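Local coordinates for hypothetical protein PA4535 (Pseudomonas aeruginosa, PDB 1Y0K), which is of unknown function but is classed as a putative endonuclease of the DUF1780 family, probably related to the PD-(D/E)XK nucleases, at residues A[18-21]-A[22-26]; A[25-28]-A[29-33]; A[45-48]-A[49-52]; A[172-176]-A[177-181]; A[201-204]-A[205-209]. All blocks are in the same frame, centred on the assembly; numbering follows the deposited sequence.

All five contacts are local, each closing a turn of its own, and they follow one another without nesting or crossing; contacts 1 and 2 merely share R25 and K26. Contact 1 sits near the end of helix 3-23 and contact 2 on the first turns of helix 26-40, with R29 NH1 reaching back to L21 O. Contact 3 turns the chain into edge strand 50-51, where F50 packs on R31 of contact 2. Contact 4 closes the hairpin of strands 171-175 and 179-185, and V175 meets V33 of contact 2. Contact 5 ends the chain: strand 201-202 pairs with strand 179-185, and L209 touches W32 of helix 26-40.

Contact 1 (A[18-21]-A[22-26]); sequences NDFL and SNARK
The F20 ring carries the methyl of A24 over one face, CB lying 4.3 Å from the centroid of the F20 ring and displaced toward its rim, a CH-pi contact 22° off the normal. Between the two side chains the nearest atoms are F20 CZ and A24 CB, 4.0 Å apart. From the other side of the ring plane comes the indole of W32, inclined at about 35°, which ties this ring to helix 26-40. The ring reaches A24 because F20 holds CG on the far side of CA from its own nitrogen, chi1 166°, and the ring thus leans along the chain toward the residue four places on.

The backbone here tightens as helix 3-23 runs out. S22 N still makes a regular i to i-4 bond to N18 O, 2.9 Å, but N23 N turns instead to F20 O, three residues back, at 3.2 Å, and comes from above that carbonyl's plane. A24 N makes a weak bond of the same span to L21 O, 3.3 Å. S22 adds a side-chain bond: its hydroxyl folds back over its own helix turn so that OG donates to D19 O at 3.1 Å, again above the carbonyl plane. L21, meanwhile, turns its side chain to F71 of strand 65-73, while its carbonyl takes a second donor, R29 NH1. Three-residue bonds after four-residue ones, then an extended A24 and R25 as the next N-cap, make this a typical helix C-terminus running into a tight helix-helix connection.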
loop_
_atom_site.group_PDB
_atom_site.type_symbol
_atom_site.label_atom_id
_atom_site.label_comp_id
_atom_site.label_asym_id
_atom_site.label_seq_id
_atom_site.Cartn_x
_atom_site.Cartn_y
_atom_site.Cartn_z
ATOM N N ASN A 18 -2.213 11.100 -8.501
ATOM C CA ASN A 18 -3.119 10.580 -9.534
ATOM C C ASN A 18 -2.673 10.936 -10.942
ATOM O O ASN A 18 -2.716 10.095 -11.837
ATOM C CB ASN A 18 -4.556 11.042 -9.305
ATOM C CG ASN A 18 -5.256 10.248 -8.222
ATOM O OD1 ASN A 18 -4.760 9.211 -7.777
ATOM N ND2 ASN A 18 -6.413 10.733 -7.789
ATOM N N ASP A 19 -2.239 12.180 -11.128
ATOM C CA ASP A 19 -1.759 12.624 -12.438
ATOM C C ASP A 19 -0.583 11.771 -12.900
ATOM O O ASP A 19 -0.539 11.346 -14.053
ATOM C CB ASP A 19 -1.415 14.114 -12.416
ATOM C CG ASP A 19 -2.653 14.993 -12.306
ATOM O OD1 ASP A 19 -3.769 14.495 -12.581
ATOM O OD2 ASP A 19 -2.519 16.185 -11.948
ATOM N N PHE A 20 0.340 11.480 -11.988
ATOM C CA PHE A 20 1.453 10.579 -12.299
ATOM C C PHE A 20 1.004 9.153 -12.649
ATOM O O PHE A 20 1.448 8.583 -13.656
ATOM C CB PHE A 20 2.484 10.529 -11.164
ATOM C CG PHE A 20 3.450 9.380 -11.294
ATOM C CD1 PHE A 20 4.508 9.443 -12.201
ATOM C CD2 PHE A 20 3.266 8.212 -10.558
ATOM C CE1 PHE A 20 5.385 8.372 -12.349
ATOM C CE2 PHE A 20 4.138 7.134 -10.705
ATOM C CZ PHE A 20 5.202 7.219 -11.594
ATOM N N LEU A 21 0.138 8.574 -11.819
ATOM C CA LEU A 21 -0.279 7.179 -12.002
ATOM C C LEU A 21 -1.044 6.974 -13.304
ATOM O O LEU A 21 -0.853 5.970 -13.993
ATOM C CB LEU A 21 -1.129 6.687 -10.828
ATOM C CG LEU A 21 -0.508 6.635 -9.431
ATOM C CD1 LEU A 21 -1.574 6.259 -8.415
ATOM C CD2 LEU A 21 0.693 5.675 -9.364
ATOM N N SER A 22 -1.896 7.937 -13.641
ATOM C CA SER A 22 -2.753 7.819 -14.818
ATOM C C SER A 22 -1.932 7.840 -16.112
ATOM O O SER A 22 -2.401 7.378 -17.151
ATOM C CB SER A 22 -3.815 8.924 -14.821
ATOM O OG SER A 22 -3.211 10.192 -15.013
ATOM N N ASN A 23 -0.703 8.344 -16.038
ATOM C CA ASN A 23 0.158 8.448 -17.220
ATOM C C ASN A 23 1.350 7.484 -17.237
ATOM O O ASN A 23 2.054 7.379 -18.245
ATOM C CB ASN A 23 0.640 9.893 -17.398
ATOM C CG ASN A 23 -0.501 10.860 -17.692
ATOM O OD1 ASN A 23 -0.598 11.923 -17.078
ATOM N ND2 ASN A 23 -1.371 10.492 -18.628
ATOM N N ALA A 24 1.573 6.787 -16.125
ATOM C CA ALA A 24 2.709 5.872 -15.995
ATOM C C ALA A 24 2.428 4.540 -16.685
ATOM O O ALA A 24 1.271 4.155 -16.850
ATOM C CB ALA A 24 3.036 5.645 -14.528
ATOM N N ARG A 25 3.492 3.846 -17.085
ATOM C CA ARG A 25 3.378 2.494 -17.631
ATOM C C ARG A 25 3.149 1.494 -16.499
ATOM O O ARG A 25 3.540 1.760 -15.362
ATOM C CB ARG A 25 4.638 2.136 -18.419
ATOM C CG ARG A 25 4.821 2.992 -19.663
ATOM C CD ARG A 25 6.153 2.724 -20.338
ATOM N NE ARG A 25 6.123 3.159 -21.732
ATOM C CZ ARG A 25 6.406 4.388 -22.151
ATOM N NH1 ARG A 25 6.754 5.340 -21.287
ATOM N NH2 ARG A 25 6.342 4.665 -23.445
ATOM N N LYS A 26 2.542 0.345 -16.818
ATOM C CA LYS A 26 2.059 -0.600 -15.794
ATOM C C LYS A 26 3.118 -1.124 -14.806
ATOM O O LYS A 26 2.966 -0.966 -13.584
ATOM C CB LYS A 26 1.285 -1.765 -16.419
ATOM C CG LYS A 26 0.652 -2.679 -15.373
ATOM C CD LYS A 26 -0.101 -3.849 -15.982
ATOM C CE LYS A 26 -0.662 -4.743 -14.884
ATOM N NZ LYS A 26 0.399 -5.553 -14.226
#

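Contact 2 (A[25-28]-A[29-33]); sequences RKWD and RERWV
R29, E30, R31 and W32 each give a backbone N-H to the carbonyl four residues earlier, beginning with R29 N to R25 O at 2.8 Å, so this is the opening of an alpha helix, 26-40, with R25 at its N-cap. On one flank, K26 runs out extended and bends only at its last bond, which brings NZ 2.9 Å from E30 OE2; this i to i+4 salt bridge uses the syn lone pair of the carboxylate. R29 rests its CB against R25 O and K26 O, its polar end being held by L21.

R31 crosses one face of the W27 indole at about a right angle. R31 CB stands above the six-membered ring of W27, 4.2 Å from its centroid, in a CH-pi contact, and the chain carries on past the rim, with R31 CD 3.8 Å from W27 CZ3. The indole NE1 is fixed separately, by D59 O.

D28 takes the other end of R31. With CG trans to the amide nitrogen, chi1 -180°, its OD1 is brought to the edge of the R31 guanidinium, close to that group's plane, with the carboxylate turned 55° from it. Both terminal nitrogens, R31 NH2 at 2.8 Å and R31 NH1 at 2.9 Å, converge on the single oxygen D28 OD1, reaching it from the same face of the carboxylate.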
loop_
_atom_site.group_PDB
_atom_site.type_symbol
_atom_site.label_atom_id
_atom_site.label_comp_id
_atom_site.label_asym_id
_atom_site.label_seq_id
_atom_site.Cartn_x
_atom_site.Cartn_y
_atom_site.Cartn_z
ATOM N N ARG A 25 3.492 3.846 -17.085
ATOM C CA ARG A 25 3.378 2.494 -17.631
ATOM C C ARG A 25 3.149 1.494 -16.499
ATOM O O ARG A 25 3.540 1.760 -15.362
ATOM C CB ARG A 25 4.638 2.136 -18.419
ATOM C CG ARG A 25 4.821 2.992 -19.663
ATOM C CD ARG A 25 6.153 2.724 -20.338
ATOM N NE ARG A 25 6.123 3.159 -21.732
ATOM C CZ ARG A 25 6.406 4.388 -22.151
ATOM N NH1 ARG A 25 6.754 5.340 -21.287
ATOM N NH2 ARG A 25 6.342 4.665 -23.445
ATOM N N LYS A 26 2.542 0.345 -16.818
ATOM C CA LYS A 26 2.059 -0.600 -15.794
ATOM C C LYS A 26 3.118 -1.124 -14.806
ATOM O O LYS A 26 2.966 -0.966 -13.584
ATOM C CB LYS A 26 1.285 -1.765 -16.419
ATOM C CG LYS A 26 0.652 -2.679 -15.373
ATOM C CD LYS A 26 -0.101 -3.849 -15.982
ATOM C CE LYS A 26 -0.662 -4.743 -14.884
ATOM N NZ LYS A 26 0.399 -5.553 -14.226
ATOM N N TRP A 27 4.174 -1.755 -15.313
ATOM C CA TRP A 27 5.181 -2.287 -14.404
ATOM C C TRP A 27 5.950 -1.167 -13.708
ATOM O O TRP A 27 6.254 -1.261 -12.517
ATOM C CB TRP A 27 6.151 -3.266 -15.081
ATOM C CG TRP A 27 6.892 -4.065 -14.026
ATOM C CD1 TRP A 27 6.407 -5.126 -13.306
ATOM C CD2 TRP A 27 8.222 -3.837 -13.554
ATOM N NE1 TRP A 27 7.359 -5.575 -12.424
ATOM C CE2 TRP A 27 8.481 -4.801 -12.549
ATOM C CE3 TRP A 27 9.225 -2.910 -13.881
ATOM C CZ2 TRP A 27 9.702 -4.872 -11.876
ATOM C CZ3 TRP A 27 10.441 -2.982 -13.206
ATOM C CH2 TRP A 27 10.666 -3.953 -12.215
ATOM N N ASP A 28 6.240 -0.102 -14.443
ATOM C CA ASP A 28 6.907 1.060 -13.859
ATOM C C ASP A 28 6.090 1.642 -12.688
ATOM O O ASP A 28 6.649 1.986 -11.653
ATOM C CB ASP A 28 7.149 2.123 -14.924
ATOM C CG ASP A 28 7.842 3.356 -14.373
ATOM O OD1 ASP A 28 9.056 3.273 -14.077
ATOM O OD2 ASP A 28 7.171 4.404 -14.256
ATOM N N ARG A 29 4.779 1.735 -12.875
ATOM C CA ARG A 29 3.844 2.182 -11.842
ATOM C C ARG A 29 3.945 1.307 -10.591
ATOM O O ARG A 29 4.005 1.813 -9.469
ATOM C CB ARG A 29 2.419 2.096 -12.401
ATOM C CG ARG A 29 1.364 2.885 -11.666
ATOM C CD ARG A 29 0.188 3.169 -12.594
ATOM N NE ARG A 29 -0.265 1.964 -13.283
ATOM C CZ ARG A 29 -0.922 1.952 -14.438
ATOM N NH1 ARG A 29 -1.216 3.089 -15.070
ATOM N NH2 ARG A 29 -1.286 0.790 -14.961
ATOM N N GLU A 30 3.939 -0.007 -10.798
ATOM C CA GLU A 30 4.013 -0.971 -9.703
ATOM C C GLU A 30 5.359 -0.911 -8.992
ATOM O O GLU A 30 5.412 -0.930 -7.755
ATOM C CB GLU A 30 3.691 -2.382 -10.212
ATOM C CG GLU A 30 2.210 -2.540 -10.538
ATOM C CD GLU A 30 1.920 -3.562 -11.624
ATOM O OE1 GLU A 30 2.859 -4.230 -12.117
ATOM O OE2 GLU A 30 0.729 -3.677 -12.000
ATOM N N ARG A 31 6.439 -0.809 -9.765
ATOM C CA ARG A 31 7.779 -0.660 -9.189
ATOM C C ARG A 31 7.885 0.656 -8.407
ATOM O O ARG A 31 8.467 0.702 -7.317
ATOM C CB ARG A 31 8.847 -0.712 -10.282
ATOM C CG ARG A 31 10.245 -0.957 -9.734
ATOM C CD ARG A 31 11.317 -0.364 -10.616
ATOM N NE ARG A 31 11.162 1.083 -10.663
ATOM C CZ ARG A 31 10.711 1.756 -11.709
ATOM N NH1 ARG A 31 10.563 3.068 -11.628
ATOM N NH2 ARG A 31 10.411 1.121 -12.834
ATOM N N TRP A 32 7.295 1.715 -8.950
ATOM C CA TRP A 32 7.306 3.018 -8.299
ATOM C C TRP A 32 6.652 2.901 -6.918
ATOM O O TRP A 32 7.189 3.414 -5.948
ATOM C CB TRP A 32 6.591 4.052 -9.188
ATOM C CG TRP A 32 6.386 5.439 -8.596
ATOM C CD1 TRP A 32 7.189 6.526 -8.764
ATOM C CD2 TRP A 32 5.275 5.876 -7.801
ATOM N NE1 TRP A 32 6.663 7.618 -8.096
ATOM C CE2 TRP A 32 5.485 7.244 -7.501
ATOM C CE3 TRP A 32 4.120 5.240 -7.305
ATOM C CZ2 TRP A 32 4.587 7.989 -6.725
ATOM C CZ3 TRP A 32 3.215 5.983 -6.532
ATOM C CH2 TRP A 32 3.456 7.348 -6.252
ATOM N N VAL A 33 5.517 2.206 -6.827
ATOM C CA VAL A 33 4.850 2.006 -5.528
ATOM C C VAL A 33 5.788 1.296 -4.540
ATOM O O VAL A 33 5.924 1.708 -3.380
ATOM C CB VAL A 33 3.535 1.211 -5.671
ATOM C CG1 VAL A 33 2.988 0.823 -4.303
ATOM C CG2 VAL A 33 2.494 2.047 -6.428
#

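Contact 3 (A[45-48]-A[49-52]); sequences YRQE and DFAA
Y45 and F50 meet across two overlapping type I turns, a short 3-10 turn that leads the chain into edge strand 50-51. Y45 holds its CG in the cramped slot between backbone N and carbonyl carbon, chi1 63°, while F50 keeps CG trans to its carbonyl carbon, chi1 -54°. These choices turn the F50 edge onto the Y45 face in an offset edge-to-face pair, planes 67° apart and centroids of Y45 and F50 separated by 5.3 Å; F50 CE1 comes to 3.5 Å from Y45 CD1. The phenol end of Y45 is anchored by E39, and the F50 ring also meets F62.

D49 locks the first turn twice. Its backbone N donates to R46 O at 2.9 Å, and its carboxylate folds back along the chain so that R46 N points almost straight at D49 OD2, 2.7 Å away, though from above the carboxylate plane. The next turn is held by a weak bond from F50 N to Q47 O, 3.4 Å.

E48 is sharply bent at chi2, and R46 kinks at chi3 to meet it in a salt bridge, R46 NE to E48 OE2 at 2.6 Å. A water donates to both Q47 O and F50 O, 2.7 Å from the first and 2.8 Å from the second.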
loop_
_atom_site.group_PDB
_atom_site.type_symbol
_atom_site.label_atom_id
_atom_site.label_comp_id
_atom_site.label_asym_id
_atom_site.label_seq_id
_atom_site.Cartn_x
_atom_site.Cartn_y
_atom_site.Cartn_z
ATOM N N TYR A 45 17.897 0.067 -1.210
ATOM C CA TYR A 45 17.745 -0.708 -2.429
ATOM C C TYR A 45 18.617 -0.143 -3.539
ATOM O O TYR A 45 18.982 1.037 -3.524
ATOM C CB TYR A 45 16.273 -0.740 -2.872
ATOM C CG TYR A 45 15.666 0.604 -3.229
ATOM C CD1 TYR A 45 15.769 1.110 -4.524
ATOM C CD2 TYR A 45 14.960 1.355 -2.281
ATOM C CE1 TYR A 45 15.204 2.325 -4.869
ATOM C CE2 TYR A 45 14.393 2.586 -2.616
ATOM C CZ TYR A 45 14.523 3.062 -3.912
ATOM O OH TYR A 45 13.961 4.265 -4.270
ATOM N N ARG A 46 18.954 -0.999 -4.492
ATOM C CA ARG A 46 19.551 -0.554 -5.737
ATOM C C ARG A 46 18.530 -0.856 -6.822
ATOM O O ARG A 46 17.668 -1.719 -6.638
ATOM C CB ARG A 46 20.870 -1.278 -5.997
ATOM C CG ARG A 46 21.914 -1.107 -4.897
ATOM C CD ARG A 46 23.268 -1.669 -5.320
ATOM N NE ARG A 46 23.740 -1.058 -6.563
ATOM C CZ ARG A 46 24.455 0.062 -6.634
ATOM N NH1 ARG A 46 24.808 0.707 -5.527
ATOM N NH2 ARG A 46 24.824 0.536 -7.818
ATOM N N GLN A 47 18.612 -0.153 -7.946
ATOM C CA GLN A 47 17.615 -0.301 -9.004
ATOM C C GLN A 47 17.516 -1.736 -9.518
ATOM O O GLN A 47 16.427 -2.210 -9.845
ATOM C CB GLN A 47 17.916 0.647 -10.169
ATOM C CG GLN A 47 16.692 1.028 -10.969
ATOM C CD GLN A 47 15.682 1.807 -10.139
ATOM O OE1 GLN A 47 16.039 2.722 -9.384
ATOM N NE2 GLN A 47 14.417 1.440 -10.266
ATOM N N GLU A 48 18.662 -2.414 -9.581
ATOM C CA GLU A 48 18.759 -3.806 -10.034
ATOM C C GLU A 48 18.042 -4.807 -9.114
ATOM O O GLU A 48 17.796 -5.951 -9.509
ATOM C CB GLU A 48 20.234 -4.208 -10.178
ATOM C CG GLU A 48 21.096 -3.838 -8.974
ATOM C CD GLU A 48 21.817 -2.481 -9.116
ATOM O OE1 GLU A 48 21.259 -1.511 -9.702
ATOM O OE2 GLU A 48 22.963 -2.390 -8.619
ATOM N N ASP A 49 17.711 -4.384 -7.893
ATOM C CA ASP A 49 17.021 -5.259 -6.943
ATOM C C ASP A 49 15.574 -5.605 -7.315
ATOM O O ASP A 49 15.025 -6.565 -6.784
ATOM C CB ASP A 49 17.039 -4.681 -5.529
ATOM C CG ASP A 49 18.437 -4.569 -4.948
ATOM O OD1 ASP A 49 19.326 -5.359 -5.338
ATOM O OD2 ASP A 49 18.630 -3.697 -4.072
ATOM N N PHE A 50 14.950 -4.816 -8.187
ATOM C CA PHE A 50 13.568 -5.082 -8.598
ATOM C C PHE A 50 13.528 -5.932 -9.859
ATOM O O PHE A 50 14.281 -5.685 -10.806
ATOM C CB PHE A 50 12.814 -3.771 -8.826
ATOM C CG PHE A 50 12.867 -2.845 -7.657
ATOM C CD1 PHE A 50 13.801 -1.815 -7.612
ATOM C CD2 PHE A 50 12.010 -3.028 -6.577
ATOM C CE1 PHE A 50 13.867 -0.972 -6.521
ATOM C CE2 PHE A 50 12.068 -2.191 -5.485
ATOM C CZ PHE A 50 12.998 -1.160 -5.453
ATOM N N ALA A 51 12.653 -6.929 -9.865
ATOM C CA ALA A 51 12.471 -7.780 -11.030
ATOM C C ALA A 51 11.011 -8.178 -11.180
ATOM O O ALA A 51 10.251 -8.174 -10.208
ATOM C CB ALA A 51 13.358 -9.013 -10.931
ATOM N N ALA A 52 10.617 -8.503 -12.407
ATOM C CA ALA A 52 9.284 -9.050 -12.640
ATOM C C ALA A 52 9.357 -10.580 -12.637
ATOM O O ALA A 52 10.331 -11.156 -13.140
ATOM C CB ALA A 52 8.715 -8.525 -13.949
HETATM O O HOH W 1 14.963 -3.204 -11.927
#

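Contact 4 (A[172-176]-A[177-181]); sequences LSMVG and PTFAR
M174, modelled as selenomethionine, lies along the edge of the F179 ring. Its CB sits 4.1 Å from F179 CZ; past CG, the selenium comes to 4.0 Å from the same CZ, well off the face, so this is a Met-aromatic contact made at the rim. The bend at chi3, -62°, then folds the terminal methyl back: M174 CE lies in the plane of the ring, 3.5 Å from F179 CE1. L118 and F158 also touch this side chain. For its part F179 has a chi1 of 83°, which tips the ring toward M174.

On the opposite face of the sheet, V175 CG2 rests 4.0 Å from A180 CB, and V33 and F37 of helix 26-40 close over V175.

The two strands run almost exactly antiparallel. M174 and R181 form a hydrogen-bonded pair, M174 N to R181 O at 2.8 Å with the return bond from R181 N, and V175 faces A180 as a non-hydrogen-bonded pair. Beyond them G176 N donates to F179 O at 2.8 Å, while F179 N gives only a weak bond to G176 O. P177 and T178 take the two corners of a type I turn, making this a tight two-residue beta hairpin within the central mixed sheet.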
loop_
_atom_site.group_PDB
_atom_site.type_symbol
_atom_site.label_atom_id
_atom_site.label_comp_id
_atom_site.label_asym_id
_atom_site.label_seq_id
_atom_site.Cartn_x
_atom_site.Cartn_y
_atom_site.Cartn_z
ATOM N N LEU A 172 0.496 -7.879 4.296
ATOM C CA LEU A 172 -0.309 -6.837 3.671
ATOM C C LEU A 172 0.205 -5.531 4.217
ATOM O O LEU A 172 0.328 -5.370 5.430
ATOM C CB LEU A 172 -1.786 -7.001 4.014
ATOM C CG LEU A 172 -2.752 -5.883 3.575
ATOM C CD1 LEU A 172 -2.760 -5.691 2.051
ATOM C CD2 LEU A 172 -4.145 -6.179 4.076
ATOM N N SER A 173 0.493 -4.616 3.302
ATOM C CA SER A 173 0.997 -3.294 3.637
ATOM C C SER A 173 0.259 -2.252 2.816
ATOM O O SER A 173 -0.281 -2.563 1.748
ATOM C CB SER A 173 2.497 -3.203 3.363
ATOM O OG SER A 173 3.216 -4.211 4.052
HETATM N N MSE A 174 0.238 -1.019 3.327
HETATM C CA MSE A 174 -0.319 0.130 2.613
HETATM C C MSE A 174 0.708 1.249 2.517
HETATM O O MSE A 174 1.518 1.462 3.425
HETATM C CB MSE A 174 -1.536 0.708 3.343
HETATM C CG MSE A 174 -2.736 -0.199 3.528
HETATM SE SE MSE A 174 -3.997 0.694 4.540
HETATM C CE MSE A 174 -3.145 0.958 6.049
ATOM N N VAL A 175 0.653 1.979 1.418
ATOM C CA VAL A 175 1.446 3.197 1.276
ATOM C C VAL A 175 0.619 4.215 0.503
ATOM O O VAL A 175 -0.156 3.861 -0.373
ATOM C CB VAL A 175 2.818 2.931 0.590
ATOM C CG1 VAL A 175 2.646 2.435 -0.856
ATOM C CG2 VAL A 175 3.710 4.198 0.625
ATOM N N GLY A 176 0.771 5.486 0.854
ATOM C CA GLY A 176 0.148 6.562 0.096
ATOM C C GLY A 176 0.963 7.819 0.297
ATOM O O GLY A 176 1.990 7.791 0.962
ATOM N N PRO A 177 0.510 8.941 -0.277
ATOM C CA PRO A 177 1.285 10.165 -0.108
ATOM C C PRO A 177 1.445 10.580 1.361
ATOM O O PRO A 177 2.445 11.216 1.714
ATOM C CB PRO A 177 0.488 11.202 -0.918
ATOM C CG PRO A 177 -0.319 10.364 -1.916
ATOM C CD PRO A 177 -0.674 9.128 -1.132
ATOM N N THR A 178 0.506 10.196 2.223
ATOM C CA THR A 178 0.553 10.660 3.619
ATOM C C THR A 178 1.160 9.685 4.627
ATOM O O THR A 178 1.502 10.092 5.733
ATOM C CB THR A 178 -0.835 11.062 4.147
ATOM O OG1 THR A 178 -1.706 9.924 4.112
ATOM C CG2 THR A 178 -1.431 12.183 3.284
ATOM N N PHE A 179 1.278 8.406 4.269
ATOM C CA PHE A 179 1.688 7.411 5.269
ATOM C C PHE A 179 2.057 6.073 4.649
ATOM O O PHE A 179 1.774 5.825 3.482
ATOM C CB PHE A 179 0.568 7.194 6.295
ATOM C CG PHE A 179 -0.491 6.225 5.841
ATOM C CD1 PHE A 179 -0.509 4.921 6.336
ATOM C CD2 PHE A 179 -1.442 6.603 4.900
ATOM C CE1 PHE A 179 -1.475 4.011 5.916
ATOM C CE2 PHE A 179 -2.426 5.693 4.466
ATOM C CZ PHE A 179 -2.435 4.398 4.975
ATOM N N ALA A 180 2.694 5.223 5.452
ATOM C CA ALA A 180 2.890 3.809 5.117
ATOM C C ALA A 180 2.693 2.984 6.382
ATOM O O ALA A 180 2.955 3.452 7.500
ATOM C CB ALA A 180 4.262 3.584 4.538
ATOM N N ARG A 181 2.195 1.765 6.215
ATOM C CA ARG A 181 2.032 0.867 7.343
ATOM C C ARG A 181 2.053 -0.575 6.864
ATOM O O ARG A 181 1.406 -0.916 5.872
ATOM C CB ARG A 181 0.712 1.148 8.072
ATOM C CG ARG A 181 0.456 0.215 9.257
ATOM C CD ARG A 181 -0.884 0.534 9.929
ATOM N NE ARG A 181 -1.177 -0.417 11.000
ATOM C CZ ARG A 181 -0.828 -0.250 12.277
ATOM N NH1 ARG A 181 -0.203 0.854 12.676
ATOM N NH2 ARG A 181 -1.126 -1.185 13.168
#

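Contact 5 (A[201-204]-A[205-209]); sequences ILFD and AGVGL
F203 sets CG opposite its carbonyl carbon, chi1 -63°, which presents one face of its ring to the returning chain at G208, and G206 has the positive phi, 89°, expected at the third position of a type II turn. The corner is that turn, D204-A205-G206-V207, with A205 and G206 at its two central positions, just after the edge strand 201-202. V207 N closes it with a bond to D204 O, 3.0 Å, the donor tilted out of the carbonyl plane.

Beyond the turn, G208 settles on the F203 ring. Its CA stands over one face, 3.7 Å from the centroid of F203 and 22° from the normal, a close CH-pi contact; G208 CA comes within 3.4 Å of F203 CD1. V207 spreads its two methyls to different partners: CG1 lies 4.2 Å from F203 CD2, obliquely to the ring, and CG2 is 3.7 Å from D204 CB. The ring is thus met by two successive residues of the returning chain.

Around this, F203 pairs through its backbone with T178, A205 packs on L9, and G206 N is bonded to Q13 OE1, so the C-terminal turn is tied to helix 3-23 as well as to the sheet. A water bridges the turn, lying 2.7 Å from D204 O, to which it can donate, and accepting from G208 N at 2.8 Å.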
loop_
_atom_site.group_PDB
_atom_site.type_symbol
_atom_site.label_atom_id
_atom_site.label_comp_id
_atom_site.label_asym_id
_atom_site.label_seq_id
_atom_site.Cartn_x
_atom_site.Cartn_y
_atom_site.Cartn_z
ATOM N N ILE A 201 4.055 5.072 9.556
ATOM C CA ILE A 201 4.939 6.166 9.173
ATOM C C ILE A 201 4.151 7.326 8.573
ATOM O O ILE A 201 3.468 7.168 7.561
ATOM C CB ILE A 201 6.001 5.676 8.172
ATOM C CG1 ILE A 201 6.568 4.325 8.615
ATOM C CG2 ILE A 201 7.112 6.704 8.028
ATOM C CD1 ILE A 201 7.192 4.347 9.993
ATOM N N LEU A 202 4.269 8.490 9.178
ATOM C CA LEU A 202 3.545 9.641 8.688
ATOM C C LEU A 202 4.481 10.582 7.974
ATOM O O LEU A 202 5.440 11.051 8.557
ATOM C CB LEU A 202 2.891 10.382 9.839
ATOM C CG LEU A 202 1.502 9.970 10.291
ATOM C CD1 LEU A 202 1.435 8.503 10.606
ATOM C CD2 LEU A 202 1.058 10.830 11.462
ATOM N N PHE A 203 4.168 10.861 6.718
ATOM C CA PHE A 203 4.959 11.766 5.926
ATOM C C PHE A 203 4.529 13.200 6.121
ATOM O O PHE A 203 3.352 13.509 6.035
ATOM C CB PHE A 203 4.841 11.431 4.455
ATOM C CG PHE A 203 5.356 10.084 4.112
ATOM C CD1 PHE A 203 4.570 9.194 3.425
ATOM C CD2 PHE A 203 6.621 9.714 4.453
ATOM C CE1 PHE A 203 5.032 7.965 3.095
ATOM C CE2 PHE A 203 7.080 8.478 4.123
ATOM C CZ PHE A 203 6.278 7.611 3.448
ATOM N N ASP A 204 5.502 14.071 6.335
ATOM C CA ASP A 204 5.322 15.480 6.036
ATOM C C ASP A 204 4.890 15.716 4.595
ATOM O O ASP A 204 5.221 14.948 3.711
ATOM C CB ASP A 204 6.590 16.264 6.316
ATOM C CG ASP A 204 6.994 16.222 7.761
ATOM O OD1 ASP A 204 6.306 15.557 8.545
ATOM O OD2 ASP A 204 7.988 16.833 8.191
ATOM N N ALA A 205 4.143 16.784 4.371
ATOM C CA ALA A 205 3.752 17.133 3.022
ATOM C C ALA A 205 4.959 17.127 2.094
ATOM O O ALA A 205 5.985 17.701 2.403
ATOM C CB ALA A 205 3.062 18.457 2.997
ATOM N N GLY A 206 4.816 16.453 0.959
ATOM C CA GLY A 206 5.872 16.412 -0.061
ATOM C C GLY A 206 6.896 15.293 0.075
ATOM O O GLY A 206 7.672 15.034 -0.856
ATOM N N VAL A 207 6.908 14.622 1.224
ATOM C CA VAL A 207 7.948 13.625 1.505
ATOM C C VAL A 207 7.581 12.236 0.969
ATOM O O VAL A 207 8.461 11.461 0.555
ATOM C CB VAL A 207 8.283 13.570 3.015
ATOM C CG1 VAL A 207 9.403 12.585 3.296
ATOM C CG2 VAL A 207 8.669 14.954 3.513
ATOM N N GLY A 208 6.287 11.937 0.979
ATOM C CA GLY A 208 5.787 10.624 0.584
ATOM C C GLY A 208 6.009 10.298 -0.878
ATOM O O GLY A 208 6.377 9.170 -1.221
ATOM N N LEU A 209 5.798 11.292 -1.738
ATOM C CA LEU A 209 5.883 11.096 -3.182
ATOM C C LEU A 209 7.303 11.311 -3.689
ATOM O O LEU A 209 7.632 10.908 -4.806
ATOM C CB LEU A 209 4.919 12.037 -3.912
ATOM C CG LEU A 209 3.416 11.926 -3.618
ATOM C CD1 LEU A 209 2.657 13.020 -4.358
ATOM C CD2 LEU A 209 2.867 10.549 -3.982
HETATM O O HOH W 2 4.031 13.463 1.746
#